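PDB 3A79: toll-like receptor 6, Variable lymphocyte receptor B from Mus musculus, which probably recognises diacylated lipopeptides together with Toll-like receptor 2 in innate immunity, here as a mouse ectodomain fused to a hagfish lymphocyte receptor segment. Local coordinates for residues 90-96 with 114-120; 126-130 with 175-179; 133-138 with 153-159. All blocks are in the same frame, centred on the assembly; numbering follows the deposited sequence.

Interaction 1 (90-96 with 114-120); sequences SLDFHVF and NISCCPM. With NAG (2-acetamido-2-deoxy-beta-D-glucopyranose), chain L.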
loop_
_atom_site.group_PDB
_atom_site.type_symbol
_atom_site.label_atom_id
_atom_site.label_comp_id
_atom_site.label_asym_id
_atom_site.label_seq_id
_atom_site.Cartn_x
_atom_site.Cartn_y
_atom_site.Cartn_z
ATOM N N SER B 90 50.423 -6.356 22.251
ATOM C CA SER B 90 50.658 -7.428 23.197
ATOM C C SER B 90 49.723 -7.294 24.400
ATOM O O SER B 90 49.311 -6.190 24.760
ATOM C CB SER B 90 52.106 -7.403 23.657
ATOM O OG SER B 90 52.483 -8.667 24.171
ATOM N N LEU B 91 49.381 -8.420 25.016
ATOM C CA LEU B 91 48.584 -8.398 26.236
ATOM C C LEU B 91 49.168 -9.345 27.278
ATOM O O LEU B 91 49.122 -10.561 27.112
ATOM C CB LEU B 91 47.134 -8.783 25.947
ATOM C CG LEU B 91 46.103 -8.149 26.881
ATOM C CD1 LEU B 91 44.922 -9.085 27.096
ATOM C CD2 LEU B 91 46.745 -7.772 28.209
ATOM N N ASP B 92 49.704 -8.781 28.355
ATOM C CA ASP B 92 50.261 -9.570 29.440
ATOM C C ASP B 92 49.209 -9.792 30.536
ATOM O O ASP B 92 48.847 -8.862 31.242
ATOM C CB ASP B 92 51.503 -8.867 29.992
ATOM C CG ASP B 92 52.256 -9.704 31.024
ATOM O OD1 ASP B 92 51.716 -10.733 31.485
ATOM O OD2 ASP B 92 53.394 -9.323 31.379
ATOM N N PHE B 93 48.718 -11.024 30.671
ATOM C CA PHE B 93 47.677 -11.334 31.653
ATOM C C PHE B 93 48.095 -11.170 33.113
ATOM O O PHE B 93 47.272 -11.326 34.008
ATOM C CB PHE B 93 47.133 -12.749 31.465
ATOM C CG PHE B 93 46.198 -12.891 30.312
ATOM C CD1 PHE B 93 46.449 -13.809 29.310
ATOM C CD2 PHE B 93 45.068 -12.111 30.222
ATOM C CE1 PHE B 93 45.582 -13.941 28.235
ATOM C CE2 PHE B 93 44.199 -12.238 29.146
ATOM C CZ PHE B 93 44.459 -13.155 28.151
ATOM N N HIS B 94 49.365 -10.883 33.366
ATOM C CA HIS B 94 49.807 -10.661 34.742
ATOM C C HIS B 94 49.473 -9.220 35.121
ATOM O O HIS B 94 49.260 -8.880 36.289
ATOM C CB HIS B 94 51.306 -10.946 34.894
ATOM C CG HIS B 94 51.798 -10.849 36.306
ATOM N ND1 HIS B 94 51.516 -11.804 37.260
ATOM C CD2 HIS B 94 52.547 -9.906 36.928
ATOM C CE1 HIS B 94 52.072 -11.457 38.407
ATOM N NE2 HIS B 94 52.703 -10.308 38.234
ATOM N N VAL B 95 49.423 -8.380 34.100
ATOM C CA VAL B 95 48.987 -7.004 34.233
ATOM C C VAL B 95 47.743 -6.855 35.131
ATOM O O VAL B 95 47.623 -5.880 35.867
ATOM C CB VAL B 95 48.753 -6.418 32.825
ATOM C CG1 VAL B 95 47.470 -5.600 32.760
ATOM C CG2 VAL B 95 49.996 -5.653 32.353
ATOM N N PHE B 96 46.839 -7.834 35.085
ATOM C CA PHE B 96 45.625 -7.821 35.907
ATOM C C PHE B 96 45.822 -8.368 37.331
ATOM O O PHE B 96 44.858 -8.807 37.968
ATOM C CB PHE B 96 44.507 -8.625 35.237
ATOM C CG PHE B 96 44.158 -8.158 33.862
ATOM C CD1 PHE B 96 44.470 -8.925 32.759
ATOM C CD2 PHE B 96 43.505 -6.963 33.670
ATOM C CE1 PHE B 96 44.143 -8.506 31.485
ATOM C CE2 PHE B 96 43.181 -6.528 32.394
ATOM C CZ PHE B 96 43.502 -7.305 31.300
ATOM N N ASN B 114 50.596 -11.438 20.446
ATOM C CA ASN B 114 51.215 -12.175 21.547
ATOM C C ASN B 114 50.318 -12.057 22.791
ATOM O O ASN B 114 49.569 -11.090 22.925
ATOM C CB ASN B 114 52.643 -11.651 21.814
ATOM C CG ASN B 114 53.522 -12.639 22.634
ATOM O OD1 ASN B 114 53.184 -13.812 22.807
ATOM N ND2 ASN B 114 54.664 -12.147 23.123
ATOM N N ILE B 115 50.396 -13.034 23.693
ATOM C CA ILE B 115 49.496 -13.123 24.845
ATOM C C ILE B 115 50.079 -14.008 25.967
ATOM O O ILE B 115 50.527 -15.125 25.718
ATOM C CB ILE B 115 48.118 -13.684 24.397
ATOM C CG1 ILE B 115 47.177 -12.572 23.985
ATOM C CG2 ILE B 115 47.436 -14.451 25.494
ATOM C CD1 ILE B 115 45.757 -13.033 23.993
ATOM N N SER B 116 50.083 -13.517 27.205
ATOM C CA SER B 116 50.478 -14.360 28.335
ATOM C C SER B 116 49.690 -15.660 28.264
ATOM O O SER B 116 48.524 -15.660 27.878
ATOM C CB SER B 116 50.225 -13.660 29.676
ATOM O OG SER B 116 50.311 -14.573 30.767
ATOM N N CYS B 117 50.320 -16.771 28.628
ATOM C CA CYS B 117 49.663 -18.070 28.507
ATOM C C CYS B 117 48.628 -18.334 29.607
ATOM O O CYS B 117 47.752 -19.188 29.449
ATOM C CB CYS B 117 50.692 -19.204 28.437
ATOM S SG CYS B 117 51.191 -19.730 26.755
ATOM N N CYS B 118 48.708 -17.593 30.711
ATOM C CA CYS B 118 47.784 -17.834 31.816
ATOM C C CYS B 118 46.836 -16.677 32.149
ATOM O O CYS B 118 47.177 -15.793 32.946
ATOM C CB CYS B 118 48.539 -18.270 33.063
ATOM S SG CYS B 118 47.494 -19.177 34.203
ATOM N N PRO B 119 45.634 -16.693 31.537
ATOM C CA PRO B 119 44.520 -15.783 31.801
ATOM C C PRO B 119 43.991 -15.955 33.211
ATOM O O PRO B 119 44.034 -17.057 33.753
ATOM C CB PRO B 119 43.449 -16.251 30.810
ATOM C CG PRO B 119 44.189 -16.899 29.736
ATOM C CD PRO B 119 45.327 -17.595 30.416
ATOM N N MET B 120 43.478 -14.872 33.787
ATOM C CA MET B 120 42.972 -14.888 35.158
ATOM C C MET B 120 41.830 -15.891 35.345
ATOM O O MET B 120 40.895 -15.964 34.543
ATOM C CB MET B 120 42.565 -13.476 35.605
ATOM C CG MET B 120 41.762 -12.693 34.564
ATOM S SD MET B 120 42.671 -11.375 33.737
ATOM C CE MET B 120 44.335 -11.859 34.169
HETATM C C1 NAG L . 44.405 -21.270 38.797
HETATM C C2 NAG L . 45.506 -20.277 39.227
HETATM C C3 NAG L . 45.728 -20.143 40.756
HETATM C C4 NAG L . 44.373 -19.877 41.420
HETATM C C5 NAG L . 43.316 -20.891 40.974
HETATM C C6 NAG L . 41.956 -20.413 41.473
HETATM C C7 NAG L . 47.218 -19.673 37.650
HETATM C C8 NAG L . 48.707 -19.623 37.460
HETATM N N2 NAG L . 46.740 -20.565 38.515
HETATM O O3 NAG L . 46.685 -19.134 41.115
HETATM O O4 NAG L . 44.450 -19.886 42.838
HETATM O O5 NAG L . 43.218 -21.096 39.568
HETATM O O6 NAG L . 40.947 -21.186 40.869
HETATM O O7 NAG L . 46.482 -18.905 37.026
#
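Leu91 O is met by two groups of segment 114-120: Ser116 N donates to it at 3.1 Å with an N-H...O angle of 164° and lies in the carbonyl plane, and Ile115 CA adds a C-H...O contact at 3.4 Å. The amide of the same residue, Leu91 N, bonds weakly to Asn114 O. The pairing is parallel, Ser90 beside Asn114 and Leu91 beside Ile115.

Beyond the paired strands the backbone turns at Asp92, whose OD1 receives His94 N from above the carboxylate plane in an Asx turn, and the Phe93 ring drops onto the other segment. CG of Phe93 stands anti to its carbonyl carbon (chi1 -76°), which brings one face over Pro119: Pro119 CA sits 3.9 Å from the ring centroid and 20° off the normal, a CH-pi contact. Ser116 O approaches the ring edge, near its plane, at 3.1 Å from Phe93 CD1, while Ile115 CG2 comes in obliquely at CE1. Met120 folds back through bent chi2 and chi3 torsions to bring SD within 4.0 Å of the Phe96 ring centroid, an oblique Met-aromatic contact; its CE also reaches Phe93. Nearby, Cys117 is disulfide-bonded to Cys139, and O7 of an N-acetylglucosamine carried by the protein approaches Cys118 SG.

Leu105 of strand 104-106 touches both the Phe93 and Phe96 rings. A short parallel strand pair, followed by a turn whose buried phenylalanine packs on Pro119 and Leu105, is as in successive leucine-rich repeats, here in the Toll-like receptor 6 part of the fusion.

Interaction 2 (126-130 with 175-179); sequences LDLSF and LLDLV
Phe130 packs its ring on Asp177 in a CH-pi contact. Asp177 CB lies over one face of the ring, 4.0 Å from its centroid and 18° off the normal, offset toward the rim. The Asp177 carboxylate, as modelled, is stacked nearly parallel to the ring, the planes 4° apart. CG of Phe130 is anti to its carbonyl carbon (chi1 -54°), a torsion that lays the ring against the 175-179 segment. Apolar contacts extend this: Leu175 CD2 meets the ring edge near its plane, 4.1 Å from Phe130 CE1, and Val179 CG2 stands 4.0 Å from Phe130 CE2. Leu175 CD2 also packs on the Ser129 side chain. With an alanine here instead of Phe130, Asp177 CB, Leu175 CD2 and Val179 CG2 would probably lose their common partner, opening a gap between them.

Among polar contacts, Phe130 N points to Asp177 OD1, but that oxygen is crowded by another atom in the model, so the bond is doubtful. Firmer are two bonds inside 126-130, where Asp127 OD1 accepts Ser129 N at 2.9 Å, nearly along its C-O axis, and Ser129 OG at 2.7 Å on its syn lone pair. The first makes an Asx turn and the second holds the hydroxyl beside Leu175. A second Asx turn joins Val179 N to Asp177 OD2.

Phe130 also stacks on His109 and touches Val202 of strand 198-203. Strand 150-154 runs between strands 125-127 and 171-178, so the contact bridges next-but-one neighbours in the leucine-rich-repeat solenoid of the Toll-like receptor 6 part.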
loop_
_atom_site.group_PDB
_atom_site.type_symbol
_atom_site.label_atom_id
_atom_site.label_comp_id
_atom_site.label_asym_id
_atom_site.label_seq_id
_atom_site.Cartn_x
_atom_site.Cartn_y
_atom_site.Cartn_z
ATOM N N LEU B 126 35.873 -14.036 28.007
ATOM C CA LEU B 126 37.151 -13.605 27.474
ATOM C C LEU B 126 37.061 -13.492 25.956
ATOM O O LEU B 126 36.918 -14.488 25.265
ATOM C CB LEU B 126 38.242 -14.591 27.885
ATOM C CG LEU B 126 39.624 -14.421 27.256
ATOM C CD1 LEU B 126 40.084 -12.992 27.341
ATOM C CD2 LEU B 126 40.611 -15.321 27.953
ATOM N N ASP B 127 37.133 -12.268 25.441
ATOM C CA ASP B 127 37.000 -12.042 24.006
ATOM C C ASP B 127 38.300 -11.548 23.382
ATOM O O ASP B 127 38.722 -10.418 23.638
ATOM C CB ASP B 127 35.874 -11.050 23.719
ATOM C CG ASP B 127 35.470 -11.041 22.267
ATOM O OD1 ASP B 127 36.269 -11.488 21.433
ATOM O OD2 ASP B 127 34.353 -10.583 21.956
ATOM N N LEU B 128 38.919 -12.412 22.569
ATOM C CA LEU B 128 40.115 -12.083 21.785
ATOM C C LEU B 128 39.860 -12.223 20.285
ATOM O O LEU B 128 40.787 -12.410 19.503
ATOM C CB LEU B 128 41.290 -12.985 22.174
ATOM C CG LEU B 128 41.449 -13.264 23.661
ATOM C CD1 LEU B 128 42.472 -14.343 23.861
ATOM C CD2 LEU B 128 41.835 -11.998 24.401
ATOM N N SER B 129 38.600 -12.140 19.880
ATOM C CA SER B 129 38.265 -12.289 18.470
ATOM C C SER B 129 38.724 -11.064 17.692
ATOM O O SER B 129 39.026 -10.031 18.275
ATOM C CB SER B 129 36.765 -12.535 18.286
ATOM O OG SER B 129 36.016 -11.414 18.704
ATOM N N PHE B 130 38.790 -11.195 16.376
ATOM C CA PHE B 130 39.207 -10.112 15.492
ATOM C C PHE B 130 40.498 -9.444 15.932
ATOM O O PHE B 130 40.532 -8.254 16.225
ATOM C CB PHE B 130 38.079 -9.096 15.318
ATOM C CG PHE B 130 36.796 -9.716 14.872
ATOM C CD1 PHE B 130 35.911 -10.247 15.799
ATOM C CD2 PHE B 130 36.487 -9.808 13.525
ATOM C CE1 PHE B 130 34.731 -10.843 15.392
ATOM C CE2 PHE B 130 35.305 -10.410 13.109
ATOM C CZ PHE B 130 34.427 -10.925 14.043
ATOM N N LEU B 175 33.174 -17.744 19.932
ATOM C CA LEU B 175 33.176 -16.867 18.785
ATOM C C LEU B 175 34.532 -17.019 18.119
ATOM O O LEU B 175 35.563 -16.897 18.774
ATOM C CB LEU B 175 32.930 -15.414 19.205
ATOM C CG LEU B 175 33.103 -14.470 18.020
ATOM C CD1 LEU B 175 32.001 -14.684 17.006
ATOM C CD2 LEU B 175 33.149 -13.050 18.454
ATOM N N LEU B 176 34.527 -17.299 16.821
ATOM C CA LEU B 176 35.758 -17.564 16.087
ATOM C C LEU B 176 35.735 -16.912 14.713
ATOM O O LEU B 176 34.783 -17.083 13.950
ATOM C CB LEU B 176 35.926 -19.063 15.935
ATOM C CG LEU B 176 37.124 -19.634 15.199
ATOM C CD1 LEU B 176 38.419 -18.968 15.643
ATOM C CD2 LEU B 176 37.145 -21.130 15.483
ATOM N N ASP B 177 36.773 -16.154 14.391
ATOM C CA ASP B 177 36.765 -15.463 13.115
ATOM C C ASP B 177 37.950 -15.798 12.226
ATOM O O ASP B 177 39.107 -15.828 12.654
ATOM C CB ASP B 177 36.683 -13.964 13.298
ATOM C CG ASP B 177 38.030 -13.345 13.503
ATOM O OD1 ASP B 177 38.452 -13.271 14.664
ATOM O OD2 ASP B 177 38.667 -12.930 12.513
ATOM N N LEU B 178 37.618 -16.010 10.964
ATOM C CA LEU B 178 38.539 -16.461 9.951
ATOM C C LEU B 178 38.715 -15.322 8.964
ATOM O O LEU B 178 38.795 -15.533 7.754
ATOM C CB LEU B 178 37.907 -17.637 9.213
ATOM C CG LEU B 178 37.523 -18.991 9.828
ATOM C CD1 LEU B 178 38.488 -20.041 9.345
ATOM C CD2 LEU B 178 37.400 -18.988 11.349
ATOM N N VAL B 179 38.720 -14.097 9.465
ATOM C CA VAL B 179 38.948 -12.962 8.589
ATOM C C VAL B 179 40.401 -13.020 8.131
ATOM O O VAL B 179 40.703 -12.813 6.954
ATOM C CB VAL B 179 38.660 -11.625 9.293
ATOM C CG1 VAL B 179 38.787 -10.494 8.316
ATOM C CG2 VAL B 179 37.272 -11.632 9.871
#

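Interaction 3 (133-138 with 153-159); sequences FDVLPV and LSAAKFR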
loop_
_atom_site.group_PDB
_atom_site.type_symbol
_atom_site.label_atom_id
_atom_site.label_comp_id
_atom_site.label_asym_id
_atom_site.label_seq_id
_atom_site.Cartn_x
_atom_site.Cartn_y
_atom_site.Cartn_z
ATOM N N PHE B 133 46.244 -12.688 15.460
ATOM C CA PHE B 133 46.917 -13.901 15.874
ATOM C C PHE B 133 47.216 -14.773 14.680
ATOM O O PHE B 133 46.342 -15.023 13.848
ATOM C CB PHE B 133 46.073 -14.672 16.876
ATOM C CG PHE B 133 46.015 -14.028 18.216
ATOM C CD1 PHE B 133 44.825 -13.491 18.693
ATOM C CD2 PHE B 133 47.158 -13.935 18.997
ATOM C CE1 PHE B 133 44.773 -12.891 19.931
ATOM C CE2 PHE B 133 47.119 -13.340 20.240
ATOM C CZ PHE B 133 45.925 -12.815 20.708
ATOM N N ASP B 134 48.471 -15.209 14.605
ATOM C CA ASP B 134 48.917 -16.194 13.640
ATOM C C ASP B 134 48.123 -17.471 13.894
ATOM O O ASP B 134 47.330 -17.908 13.056
ATOM C CB ASP B 134 50.415 -16.453 13.842
ATOM C CG ASP B 134 51.121 -16.893 12.566
ATOM O OD1 ASP B 134 52.364 -17.042 12.594
ATOM O OD2 ASP B 134 50.443 -17.083 11.532
ATOM N N VAL B 135 48.328 -18.059 15.069
ATOM C CA VAL B 135 47.629 -19.281 15.434
ATOM C C VAL B 135 46.857 -19.123 16.746
ATOM O O VAL B 135 47.292 -18.408 17.649
ATOM C CB VAL B 135 48.605 -20.478 15.519
ATOM C CG1 VAL B 135 49.122 -20.660 16.942
ATOM C CG2 VAL B 135 47.918 -21.749 15.023
ATOM N N LEU B 136 45.701 -19.777 16.830
ATOM C CA LEU B 136 44.869 -19.778 18.038
ATOM C C LEU B 136 45.671 -19.710 19.349
ATOM O O LEU B 136 46.364 -20.659 19.691
ATOM C CB LEU B 136 43.992 -21.029 18.033
ATOM C CG LEU B 136 42.493 -20.905 17.752
ATOM C CD1 LEU B 136 42.112 -19.547 17.152
ATOM C CD2 LEU B 136 41.988 -22.083 16.903
ATOM N N PRO B 137 45.546 -18.599 20.104
ATOM C CA PRO B 137 46.345 -18.279 21.300
ATOM C C PRO B 137 45.990 -19.072 22.564
ATOM O O PRO B 137 46.446 -18.704 23.643
ATOM C CB PRO B 137 46.013 -16.805 21.560
ATOM C CG PRO B 137 45.143 -16.367 20.433
ATOM C CD PRO B 137 44.511 -17.580 19.877
ATOM N N VAL B 138 45.188 -20.122 22.437
ATOM C CA VAL B 138 44.783 -20.932 23.577
ATOM C C VAL B 138 45.930 -21.805 24.064
ATOM O O VAL B 138 46.242 -22.819 23.438
ATOM C CB VAL B 138 43.624 -21.859 23.193
ATOM C CG1 VAL B 138 43.218 -22.737 24.377
ATOM C CG2 VAL B 138 42.451 -21.044 22.686
ATOM N N LEU B 153 37.889 -15.979 19.750
ATOM C CA LEU B 153 39.205 -16.241 19.192
ATOM C C LEU B 153 39.303 -15.861 17.720
ATOM O O LEU B 153 38.293 -15.758 17.017
ATOM C CB LEU B 153 39.534 -17.718 19.362
ATOM C CG LEU B 153 39.503 -18.162 20.819
ATOM C CD1 LEU B 153 39.461 -19.657 20.913
ATOM C CD2 LEU B 153 40.714 -17.613 21.537
ATOM N N SER B 154 40.532 -15.650 17.258
ATOM C CA SER B 154 40.791 -15.465 15.838
ATOM C C SER B 154 42.174 -15.971 15.484
ATOM O O SER B 154 43.091 -15.959 16.307
ATOM C CB SER B 154 40.681 -14.003 15.438
ATOM O OG SER B 154 41.861 -13.296 15.734
ATOM N N ALA B 155 42.321 -16.401 14.243
ATOM C CA ALA B 155 43.575 -16.969 13.804
ATOM C C ALA B 155 43.597 -17.086 12.290
ATOM O O ALA B 155 42.583 -16.877 11.631
ATOM C CB ALA B 155 43.765 -18.320 14.444
ATOM N N ALA B 156 44.766 -17.421 11.753
ATOM C CA ALA B 156 44.958 -17.588 10.319
ATOM C C ALA B 156 45.324 -19.042 9.955
ATOM O O ALA B 156 45.308 -19.435 8.780
ATOM C CB ALA B 156 46.021 -16.623 9.828
ATOM N N LYS B 157 45.644 -19.834 10.974
ATOM C CA LYS B 157 46.004 -21.231 10.789
ATOM C C LYS B 157 45.277 -22.079 11.814
ATOM O O LYS B 157 45.150 -21.677 12.967
ATOM C CB LYS B 157 47.500 -21.437 11.020
ATOM C CG LYS B 157 48.449 -20.785 10.044
ATOM C CD LYS B 157 49.848 -21.317 10.337
ATOM C CE LYS B 157 50.958 -20.360 9.936
ATOM N NZ LYS B 157 52.281 -20.901 10.376
ATOM N N PHE B 158 44.849 -23.273 11.420
ATOM C CA PHE B 158 44.219 -24.189 12.368
ATOM C C PHE B 158 44.768 -25.628 12.347
ATOM O O PHE B 158 44.911 -26.235 11.285
ATOM C CB PHE B 158 42.699 -24.159 12.179
ATOM C CG PHE B 158 42.115 -22.785 12.303
ATOM C CD1 PHE B 158 41.890 -22.006 11.180
ATOM C CD2 PHE B 158 41.822 -22.252 13.552
ATOM C CE1 PHE B 158 41.363 -20.723 11.299
ATOM C CE2 PHE B 158 41.298 -20.975 13.674
ATOM C CZ PHE B 158 41.070 -20.212 12.547
ATOM N N ARG B 159 45.097 -26.164 13.524
ATOM C CA ARG B 159 45.429 -27.586 13.639
ATOM C C ARG B 159 44.397 -28.301 14.506
ATOM O O ARG B 159 43.760 -27.679 15.347
ATOM C CB ARG B 159 46.844 -27.805 14.173
ATOM C CG ARG B 159 47.946 -27.607 13.144
ATOM C CD ARG B 159 48.241 -26.136 12.930
ATOM N NE ARG B 159 48.384 -25.423 14.200
ATOM C CZ ARG B 159 49.460 -25.485 14.985
ATOM N NH1 ARG B 159 50.502 -26.246 14.638
ATOM N NH2 ARG B 159 49.492 -24.793 16.124
#
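Lys157 and Asp134 face each other where two turns of the leucine-rich-repeat solenoid of Toll-like receptor 6 meet, just beyond strand 150-154. From Lys157 CB, which lies 4.0 Å from Val135 CG2, the chain runs extended past CG, itself anti to the carbonyl carbon (chi1 -66°). Lys157 CE comes 3.7 Å from Asp134 OD2, and NZ at the tip is 4.4 Å from that same oxygen, beyond salt-bridge range; any attraction between the two charges is therefore likely to be modest.

Beside this pair of charged side chains the contact is apolar, and Leu136 is its centre. Its two branches diverge: Leu136 CD1 meets Ala155 CB at 3.4 Å and lies near Leu153 CB, whereas Leu136 CD2 meets the edge of the Phe158 ring, in plane, beside Phe158 CD2 and Phe158 CE2. Leu176 and Leu191 touch both Leu136 and Phe158, placing the pair in the interior of the repeats. Val138 CG2 extends the same layer over Leu153 CD1, their side chains meeting at about a right angle, and Pro137 CD approaches the other methyl of Leu153.

Val135 CG2 meets Arg159 NH2, oblique to the guanidinium group. Farther back, Phe133 places CB near Ser154 O, while Ser154 OG is engaged with Asn131 N, and Pro137 CG covers one face of the Phe133 ring.

The backbones are joined through one carbonyl: Asp134 O accepts a weak bond from Lys157 N and a stronger one from Ala156 N at 2.9 Å, the latter donor tilted 33° from the carbonyl plane.

In the fold
The three contacts lie on one side of the chain's centre, in consecutive turns of the Toll-like receptor 6 solenoid. Interaction 1 comes first in sequence, its centre about 17 Å from that of interaction 2 and about 16 Å from that of interaction 3. Ile115 joins it to both through packing on Leu128 and Phe133. The centres of interactions 2 and 3 are about 9 Å apart, and interaction 3 is nested within the loop that interaction 2 closes. Strand 150-154, which enters interaction 3, lies between the two strands that interaction 2 joins; its Leu153 N and O pair with Leu175 O and Asp177 N. Ladder bonds and interior packing thus both join neighbouring coils, as expected of a leucine-rich-repeat solenoid.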